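Halogenase (Chondromyces crocatus, PDB 3E1T) is an FAD-dependent halogenase that probably chlorinates a precursor or intermediate of the myxobacterial natural product chondrochloren. Local coordinates at residues Glu6-Ile11 with Leu157-Arg162; Tyr193-Asn198 with Leu229-Ala234; Asn209-Ala214 with Pro260-Tyr265. All coordinates share one frame; numbering follows the deposited sequence.

Overall arrangement
Interaction 1 lies at one end of the molecule, where the strand that opens the chain meets strand 156-161; the side chain of Ile11 is about 9 Å from the bound FAD. Interactions 2 and 3 lie far off, with centres about 41 Å and 47 Å from that of interaction 1, and both involve the large mixed sheet. Their own centres are about 11 Å apart and their nearest atoms about 4 Å. Interaction 2 pairs two strands of that sheet, bringing the Tyr193 side chain to about 5 Å from the FAD, while interaction 3 packs helix 260-266 on the sheet, with the Leu211 side chain about 12 Å from the cofactor.

Interaction 1. Residues Glu6-Ile11 with Leu157-Arg162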
loop_
_atom_site.group_PDB
_atom_site.type_symbol
_atom_site.label_atom_id
_atom_site.label_comp_id
_atom_site.label_asym_id
_atom_site.label_seq_id
_atom_site.Cartn_x
_atom_site.Cartn_y
_atom_site.Cartn_z
ATOM N N GLU A 6 -20.745 -16.910 19.238
ATOM C CA GLU A 6 -21.268 -15.547 19.117
ATOM C C GLU A 6 -21.675 -15.196 17.689
ATOM O O GLU A 6 -21.065 -15.681 16.732
ATOM C CB GLU A 6 -20.221 -14.558 19.630
ATOM C CG GLU A 6 -19.591 -14.951 20.967
ATOM C CD GLU A 6 -18.583 -13.927 21.491
ATOM O OE1 GLU A 6 -17.489 -14.338 21.939
ATOM O OE2 GLU A 6 -18.880 -12.716 21.469
ATOM N N VAL A 7 -22.710 -14.366 17.553
ATOM C CA VAL A 7 -23.212 -13.935 16.241
ATOM C C VAL A 7 -23.048 -12.421 16.039
ATOM O O VAL A 7 -23.389 -11.624 16.921
ATOM C CB VAL A 7 -24.686 -14.386 15.999
ATOM C CG1 VAL A 7 -25.630 -13.823 17.079
ATOM C CG2 VAL A 7 -25.161 -14.010 14.592
ATOM N N PHE A 8 -22.505 -12.036 14.882
ATOM C CA PHE A 8 -22.239 -10.627 14.575
ATOM C C PHE A 8 -22.806 -10.247 13.205
ATOM O O PHE A 8 -23.297 -11.102 12.475
ATOM C CB PHE A 8 -20.734 -10.361 14.637
ATOM C CG PHE A 8 -20.134 -10.535 16.010
ATOM C CD1 PHE A 8 -20.074 -9.465 16.895
ATOM C CD2 PHE A 8 -19.625 -11.766 16.415
ATOM C CE1 PHE A 8 -19.513 -9.611 18.158
ATOM C CE2 PHE A 8 -19.065 -11.929 17.677
ATOM C CZ PHE A 8 -19.008 -10.856 18.555
ATOM N N ASP A 9 -22.783 -8.966 12.858
ATOM C CA ASP A 9 -23.107 -8.596 11.484
ATOM C C ASP A 9 -21.848 -8.799 10.619
ATOM O O ASP A 9 -21.947 -9.192 9.462
ATOM C CB ASP A 9 -23.641 -7.160 11.380
ATOM C CG ASP A 9 -24.943 -6.944 12.163
ATOM O OD1 ASP A 9 -24.920 -6.128 13.111
ATOM O OD2 ASP A 9 -25.983 -7.561 11.824
ATOM N N LEU A 10 -20.672 -8.576 11.215
ATOM C CA LEU A 10 -19.396 -8.583 10.487
ATOM C C LEU A 10 -18.261 -9.035 11.380
ATOM O O LEU A 10 -18.144 -8.571 12.510
ATOM C CB LEU A 10 -19.080 -7.170 9.962
ATOM C CG LEU A 10 -17.696 -6.827 9.383
ATOM C CD1 LEU A 10 -17.448 -7.615 8.093
ATOM C CD2 LEU A 10 -17.583 -5.319 9.119
ATOM N N ILE A 11 -17.421 -9.928 10.861
ATOM C CA ILE A 11 -16.149 -10.247 11.505
ATOM C C ILE A 11 -15.003 -9.782 10.615
ATOM O O ILE A 11 -14.912 -10.183 9.448
ATOM C CB ILE A 11 -15.988 -11.754 11.788
ATOM C CG1 ILE A 11 -17.093 -12.233 12.747
ATOM C CG2 ILE A 11 -14.597 -12.033 12.382
ATOM C CD1 ILE A 11 -17.408 -13.719 12.656
ATOM N N LEU A 157 -11.763 -21.353 19.448
ATOM C CA LEU A 157 -13.193 -21.011 19.463
ATOM C C LEU A 157 -13.769 -20.696 18.080
ATOM O O LEU A 157 -13.065 -20.765 17.069
ATOM C CB LEU A 157 -13.447 -19.829 20.398
ATOM C CG LEU A 157 -13.280 -19.994 21.908
ATOM C CD1 LEU A 157 -13.805 -18.743 22.599
ATOM C CD2 LEU A 157 -13.996 -21.243 22.426
ATOM N N MET A 158 -15.051 -20.333 18.047
ATOM C CA MET A 158 -15.714 -19.947 16.808
ATOM C C MET A 158 -16.646 -18.751 16.967
ATOM O O MET A 158 -17.137 -18.471 18.065
ATOM C CB MET A 158 -16.481 -21.131 16.217
ATOM C CG MET A 158 -15.582 -22.217 15.662
ATOM S SD MET A 158 -16.476 -23.670 15.109
ATOM C CE MET A 158 -17.042 -24.380 16.666
ATOM N N ALA A 159 -16.873 -18.047 15.858
ATOM C CA ALA A 159 -17.818 -16.935 15.806
ATOM C C ALA A 159 -18.459 -16.866 14.424
ATOM O O ALA A 159 -17.860 -17.290 13.443
ATOM C CB ALA A 159 -17.122 -15.619 16.151
ATOM N N HIS A 160 -19.676 -16.333 14.352
ATOM C CA HIS A 160 -20.443 -16.329 13.105
ATOM C C HIS A 160 -20.928 -14.931 12.758
ATOM O O HIS A 160 -21.117 -14.110 13.645
ATOM C CB HIS A 160 -21.640 -17.288 13.189
ATOM C CG HIS A 160 -21.296 -18.649 13.711
ATOM N ND1 HIS A 160 -22.102 -19.330 14.599
ATOM C CD2 HIS A 160 -20.231 -19.456 13.477
ATOM C CE1 HIS A 160 -21.550 -20.496 14.888
ATOM N NE2 HIS A 160 -20.412 -20.594 14.224
ATOM N N ALA A 161 -21.129 -14.670 11.465
ATOM C CA ALA A 161 -21.583 -13.367 10.989
ATOM C C ALA A 161 -22.101 -13.474 9.573
ATOM O O ALA A 161 -21.825 -14.453 8.883
ATOM C CB ALA A 161 -20.448 -12.342 11.058
ATOM N N ARG A 162 -22.852 -12.469 9.137
ATOM C CA ARG A 162 -23.311 -12.415 7.752
ATOM C C ARG A 162 -22.152 -12.130 6.761
ATOM O O ARG A 162 -22.185 -12.583 5.609
ATOM C CB ARG A 162 -24.437 -11.382 7.602
ATOM C CG ARG A 162 -25.139 -11.424 6.242
ATOM C CD ARG A 162 -26.181 -10.331 6.088
ATOM N NE ARG A 162 -26.486 -10.067 4.680
ATOM C CZ ARG A 162 -27.404 -9.204 4.244
ATOM N NH1 ARG A 162 -28.148 -8.510 5.098
ATOM N NH2 ARG A 162 -27.587 -9.036 2.939
#
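Strand 6-8 runs parallel to strand 157-161, their axes 4.6 Å apart at closest approach and 30° from exact alignment. The pairing centres on Val7 opposite His160. Two backbone bonds hold it: His160 N donates to Glu6 O at 2.8 Å, with the amide lying almost on the line of the carbonyl, and Phe8 N donates to His160 O, also at 2.8 Å, from a position tilted 16° out of the carbonyl plane. Val7 CA adds a CA-H...O contact to His160 O at 3.3 Å.

The apolar contact gathers on the face that carries Phe8, Ala159 and Ala161. Phe8 turns the edge of its ring to the Ala159 methyl, and its CB lies 4.1 Å from Ala161 CB. At Asp9 the chain turns a corner, and this brings Ile11 against the methyls of the same two alanines: with CG1 beside its own backbone N (chi1 -61°), Ile11 sets CD1 3.7 Å from Ala161 CB and 4.0 Å from Ala159 CB. Asp9 forms a salt bridge with Arg32, and Glu6 forms one with Arg129.

Both segments bend here, at Asp9 and at Arg162, and then continue side by side as strands 10-13 and 163-166 of the five-stranded parallel sheet. Such a small mixed sheet leading into the parallel sheet of a Rossmann-like dinucleotide-binding domain is consistent with the FAD-binding fold of flavoprotein halogenases.

Interaction 2. Residues Tyr193-Asn198 with Leu229-Ala234; sequences YGYFEN and LTSVGA
Tyr195 meets Ser231 obliquely, CE1 of the ring 3.6 Å from Ser231 CB, while Tyr195 CB meets Leu229 CD1 at 3.9 Å. The tyrosine has CG beside its backbone N (chi1 -64°), which stands the ring off the sheet, its CD1 and CE1 beside Ser231 CA and CB, and sends its hydroxyl onward to Glu48 and His44. Ser231 OG bonds the other carboxylate oxygen of Glu48, so the two side chains that touch across the strands also share an acidic partner. On this same face, Tyr193 CB comes to 3.6 Å from Gly233 CA, a close approach that the lack of a side chain on Gly233 allows.

On the other face, Phe196 and Val232 cross at about a right angle, CD2 of the ring 3.7 Å from Val232 CG2. Ile256 of helix 248-257 also touches Phe196.

The strands that carry these groups run antiparallel, with Gly194-Val232 and Phe196-Thr230 as hydrogen-bonded pairs. Phe196 N meets Thr230 O at 2.9 Å in the carbonyl plane, and Thr230 N returns a bond to Phe196 O. A water donates to that same Phe196 O at 2.8 Å and also bonds Thr230 OG1, which has Arg201 as a further partner.

This is a regular antiparallel strand pair in the large mixed sheet, its Tyr193 end bordering the FAD pocket.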
loop_
_atom_site.group_PDB
_atom_site.type_symbol
_atom_site.label_atom_id
_atom_site.label_comp_id
_atom_site.label_asym_id
_atom_site.label_seq_id
_atom_site.Cartn_x
_atom_site.Cartn_y
_atom_site.Cartn_z
ATOM N N TYR A 193 15.338 -2.888 5.007
ATOM C CA TYR A 193 15.167 -1.620 5.708
ATOM C C TYR A 193 15.505 -1.628 7.202
ATOM O O TYR A 193 15.309 -2.630 7.888
ATOM C CB TYR A 193 13.757 -1.060 5.479
ATOM C CG TYR A 193 12.658 -1.818 6.176
ATOM C CD1 TYR A 193 12.242 -1.441 7.455
ATOM C CD2 TYR A 193 12.015 -2.903 5.559
ATOM C CE1 TYR A 193 11.233 -2.118 8.109
ATOM C CE2 TYR A 193 10.995 -3.601 6.211
ATOM C CZ TYR A 193 10.610 -3.191 7.492
ATOM O OH TYR A 193 9.614 -3.838 8.191
ATOM N N GLY A 194 16.018 -0.496 7.678
ATOM C CA GLY A 194 16.276 -0.281 9.098
ATOM C C GLY A 194 15.928 1.127 9.548
ATOM O O GLY A 194 15.272 1.889 8.823
ATOM N N TYR A 195 16.372 1.476 10.750
ATOM C CA TYR A 195 16.085 2.790 11.315
ATOM C C TYR A 195 17.336 3.461 11.838
ATOM O O TYR A 195 18.202 2.819 12.437
ATOM C CB TYR A 195 15.029 2.690 12.410
ATOM C CG TYR A 195 13.702 2.210 11.876
ATOM C CD1 TYR A 195 12.732 3.115 11.480
ATOM C CD2 TYR A 195 13.432 0.845 11.738
ATOM C CE1 TYR A 195 11.513 2.679 10.978
ATOM C CE2 TYR A 195 12.217 0.402 11.224
ATOM C CZ TYR A 195 11.270 1.321 10.850
ATOM O OH TYR A 195 10.069 0.898 10.358
ATOM N N PHE A 196 17.426 4.760 11.590
ATOM C CA PHE A 196 18.632 5.512 11.911
ATOM C C PHE A 196 18.285 6.710 12.796
ATOM O O PHE A 196 17.222 7.317 12.649
ATOM C CB PHE A 196 19.339 5.940 10.619
ATOM C CG PHE A 196 19.903 4.785 9.821
ATOM C CD1 PHE A 196 21.256 4.471 9.897
ATOM C CD2 PHE A 196 19.077 4.003 9.003
ATOM C CE1 PHE A 196 21.787 3.401 9.169
ATOM C CE2 PHE A 196 19.591 2.931 8.276
ATOM C CZ PHE A 196 20.950 2.629 8.357
ATOM N N GLU A 197 19.179 7.023 13.729
ATOM C CA GLU A 197 19.015 8.176 14.610
ATOM C C GLU A 197 19.989 9.280 14.228
ATOM O O GLU A 197 21.152 9.000 13.945
ATOM C CB GLU A 197 19.246 7.783 16.073
ATOM C CG GLU A 197 18.045 7.131 16.738
ATOM C CD GLU A 197 18.400 6.447 18.051
ATOM O OE1 GLU A 197 19.510 5.876 18.153
ATOM O OE2 GLU A 197 17.566 6.480 18.981
ATOM N N ASN A 198 19.489 10.518 14.212
ATOM C CA ASN A 198 20.299 11.742 14.046
ATOM C C ASN A 198 20.770 12.014 12.618
ATOM O O ASN A 198 21.803 12.666 12.398
ATOM C CB ASN A 198 21.473 11.782 15.043
ATOM C CG ASN A 198 21.013 11.686 16.486
ATOM O OD1 ASN A 198 21.493 10.837 17.248
ATOM N ND2 ASN A 198 20.073 12.546 16.869
ATOM N N LEU A 229 14.451 10.344 14.410
ATOM C CA LEU A 229 14.290 9.015 13.805
ATOM C C LEU A 229 13.962 9.045 12.317
ATOM O O LEU A 229 13.087 9.801 11.876
ATOM C CB LEU A 229 13.274 8.170 14.591
ATOM C CG LEU A 229 13.192 6.660 14.306
ATOM C CD1 LEU A 229 14.533 5.926 14.525
ATOM C CD2 LEU A 229 12.095 6.044 15.155
ATOM N N THR A 230 14.700 8.230 11.555
ATOM C CA THR A 230 14.473 8.053 10.118
ATOM C C THR A 230 14.370 6.578 9.701
ATOM O O THR A 230 15.228 5.749 10.049
ATOM C CB THR A 230 15.554 8.749 9.251
ATOM O OG1 THR A 230 15.789 10.078 9.739
ATOM C CG2 THR A 230 15.093 8.838 7.787
ATOM N N SER A 231 13.307 6.272 8.955
ATOM C CA SER A 231 13.134 4.971 8.293
ATOM C C SER A 231 13.894 4.984 6.980
ATOM O O SER A 231 13.744 5.910 6.194
ATOM C CB SER A 231 11.651 4.717 8.019
ATOM O OG SER A 231 11.473 3.605 7.160
ATOM N N VAL A 232 14.712 3.971 6.741
ATOM C CA VAL A 232 15.561 3.945 5.555
ATOM C C VAL A 232 15.571 2.551 4.944
ATOM O O VAL A 232 15.930 1.564 5.606
ATOM C CB VAL A 232 17.025 4.396 5.845
ATOM C CG1 VAL A 232 17.846 4.417 4.547
ATOM C CG2 VAL A 232 17.059 5.796 6.501
ATOM N N GLY A 233 15.199 2.476 3.673
ATOM C CA GLY A 233 15.071 1.189 3.010
ATOM C C GLY A 233 15.605 1.193 1.604
ATOM O O GLY A 233 15.420 2.171 0.871
ATOM N N ALA A 234 16.287 0.107 1.249
ATOM C CA ALA A 234 16.754 -0.129 -0.116
ATOM C C ALA A 234 15.815 -1.130 -0.787
ATOM O O ALA A 234 15.510 -2.194 -0.220
ATOM C CB ALA A 234 18.166 -0.655 -0.101
HETATM O O HOH W 1 17.484 10.006 11.763
#

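Interaction 3. Residues Asn209-Ala214 with Pro260-Tyr265; sequences NILSAA and PIIKEY
Leu211, Ile261 and Ala213 give up the most surface in this contact, in which a helix packs on a face of the large mixed beta sheet. The axes of strand 210-214 and helix 260-265 come within 9.0 Å of each other, and everything that touches between strand and helix is carbon.

Leu211 and Ile261 reach toward each other tip to tip. Having CG opposite its backbone N (chi1 167°), the leucine extends from the strand and puts both methyls against the end of the isoleucine: CD2 lies 3.8 Å from Ile261 CD1, and CD1 is 3.9 Å from that same atom. Leu211 CD2 also meets Ile262 CD1 at 4.1 Å, and touches CE2 of the Tyr265 ring more distantly. One leucine branch thus contacts three helix residues, two of them adjacent and the third a turn further on.

Ala213, two residues along the strand and with its side chain on the same face, has only a methyl to offer. Ile261 uses its second branch here, placing CG2 over that methyl, so its two branches serve different strand residues. Replacing Ile261 with an alanine would probably open a gap beside both Leu211 and Ala213 and leave the leucine methyls freer to turn.

The sheet supplies further neighbours. Tyr222 of strand 218-224 touches Leu211 and stands edge-to-face with the Tyr265 ring, and Phe220 of the same strand packs on Ile262. Within the helix, Tyr265 N bonds to Ile261 O, tying together the turn that carries all three contacting side chains. The closest approach across the contact is 3.5 Å, between Ala213 CB and Ile261 CG2.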
loop_
_atom_site.group_PDB
_atom_site.type_symbol
_atom_site.label_atom_id
_atom_site.label_comp_id
_atom_site.label_asym_id
_atom_site.label_seq_id
_atom_site.Cartn_x
_atom_site.Cartn_y
_atom_site.Cartn_z
ATOM N N ASN A 209 9.250 16.016 4.213
ATOM C CA ASN A 209 9.019 15.319 2.958
ATOM C C ASN A 209 9.707 13.967 2.942
ATOM O O ASN A 209 10.738 13.771 3.597
ATOM C CB ASN A 209 9.539 16.131 1.768
ATOM C CG ASN A 209 8.589 17.213 1.336
ATOM O OD1 ASN A 209 7.775 17.692 2.116
ATOM N ND2 ASN A 209 8.687 17.604 0.075
ATOM N N ILE A 210 9.132 13.037 2.189
ATOM C CA ILE A 210 9.822 11.792 1.880
ATOM C C ILE A 210 10.865 12.070 0.802
ATOM O O ILE A 210 10.647 12.900 -0.101
ATOM C CB ILE A 210 8.836 10.659 1.432
ATOM C CG1 ILE A 210 9.580 9.333 1.223
ATOM C CG2 ILE A 210 8.064 11.068 0.179
ATOM C CD1 ILE A 210 8.671 8.103 0.999
ATOM N N LEU A 211 12.002 11.398 0.926
ATOM C CA LEU A 211 13.019 11.390 -0.108
ATOM C C LEU A 211 13.158 9.968 -0.668
ATOM O O LEU A 211 13.291 9.008 0.093
ATOM C CB LEU A 211 14.364 11.859 0.466
ATOM C CG LEU A 211 15.628 11.639 -0.376
ATOM C CD1 LEU A 211 15.702 12.606 -1.554
ATOM C CD2 LEU A 211 16.884 11.759 0.499
ATOM N N SER A 212 13.104 9.845 -1.992
ATOM C CA SER A 212 13.376 8.577 -2.672
ATOM C C SER A 212 14.478 8.804 -3.689
ATOM O O SER A 212 14.426 9.770 -4.466
ATOM C CB SER A 212 12.128 8.036 -3.372
ATOM O OG SER A 212 11.001 8.055 -2.508
ATOM N N ALA A 213 15.460 7.910 -3.691
ATOM C CA ALA A 213 16.655 8.092 -4.491
ATOM C C ALA A 213 17.120 6.818 -5.212
ATOM O O ALA A 213 17.469 5.818 -4.582
ATOM C CB ALA A 213 17.784 8.670 -3.611
ATOM N N ALA A 214 17.135 6.879 -6.535
ATOM C CA ALA A 214 17.635 5.799 -7.374
ATOM C C ALA A 214 19.164 5.721 -7.359
ATOM O O ALA A 214 19.850 6.750 -7.322
ATOM C CB ALA A 214 17.133 5.983 -8.792
ATOM N N PRO A 260 24.987 8.266 -3.118
ATOM C CA PRO A 260 25.478 9.565 -2.626
ATOM C C PRO A 260 24.577 10.325 -1.638
ATOM O O PRO A 260 25.009 10.582 -0.504
ATOM C CB PRO A 260 25.689 10.352 -3.915
ATOM C CG PRO A 260 26.178 9.314 -4.860
ATOM C CD PRO A 260 25.420 8.033 -4.511
ATOM N N ILE A 261 23.353 10.677 -2.040
ATOM C CA ILE A 261 22.469 11.438 -1.147
ATOM C C ILE A 261 22.183 10.715 0.175
ATOM O O ILE A 261 22.164 11.346 1.236
ATOM C CB ILE A 261 21.152 11.920 -1.827
ATOM C CG1 ILE A 261 20.328 12.777 -0.853
ATOM C CG2 ILE A 261 20.328 10.743 -2.361
ATOM C CD1 ILE A 261 19.390 13.774 -1.527
ATOM N N ILE A 262 21.992 9.399 0.111
ATOM C CA ILE A 262 21.722 8.611 1.312
ATOM C C ILE A 262 22.983 8.497 2.166
ATOM O O ILE A 262 22.911 8.590 3.396
ATOM C CB ILE A 262 21.156 7.195 0.976
ATOM C CG1 ILE A 262 19.871 7.289 0.130
ATOM C CG2 ILE A 262 20.954 6.359 2.250
ATOM C CD1 ILE A 262 18.734 8.147 0.717
ATOM N N LYS A 263 24.129 8.299 1.514
ATOM C CA LYS A 263 25.419 8.275 2.218
ATOM C C LYS A 263 25.631 9.553 3.036
ATOM O O LYS A 263 25.984 9.496 4.222
ATOM C CB LYS A 263 26.587 8.067 1.241
ATOM C CG LYS A 263 27.956 7.961 1.941
ATOM C CD LYS A 263 29.024 7.368 1.041
ATOM C CE LYS A 263 30.436 7.557 1.624
ATOM N NZ LYS A 263 30.568 7.136 3.059
ATOM N N GLU A 264 25.390 10.700 2.413
ATOM C CA GLU A 264 25.582 11.971 3.109
ATOM C C GLU A 264 24.532 12.226 4.201
ATOM O O GLU A 264 24.873 12.667 5.304
ATOM C CB GLU A 264 25.729 13.146 2.131
ATOM C CG GLU A 264 24.458 13.677 1.517
ATOM C CD GLU A 264 24.536 15.181 1.254
ATOM O OE1 GLU A 264 24.700 15.574 0.077
ATOM O OE2 GLU A 264 24.439 15.968 2.224
ATOM N N TYR A 265 23.268 11.905 3.927
ATOM C CA TYR A 265 22.228 12.129 4.925
ATOM C C TYR A 265 22.409 11.270 6.168
ATOM O O TYR A 265 21.941 11.648 7.248
ATOM C CB TYR A 265 20.829 11.948 4.327
ATOM C CG TYR A 265 20.293 13.180 3.626
ATOM C CD1 TYR A 265 21.070 13.871 2.697
ATOM C CD2 TYR A 265 19.010 13.648 3.883
ATOM C CE1 TYR A 265 20.593 14.989 2.047
ATOM C CE2 TYR A 265 18.519 14.782 3.239
ATOM C CZ TYR A 265 19.322 15.442 2.318
ATOM O OH TYR A 265 18.860 16.553 1.663
#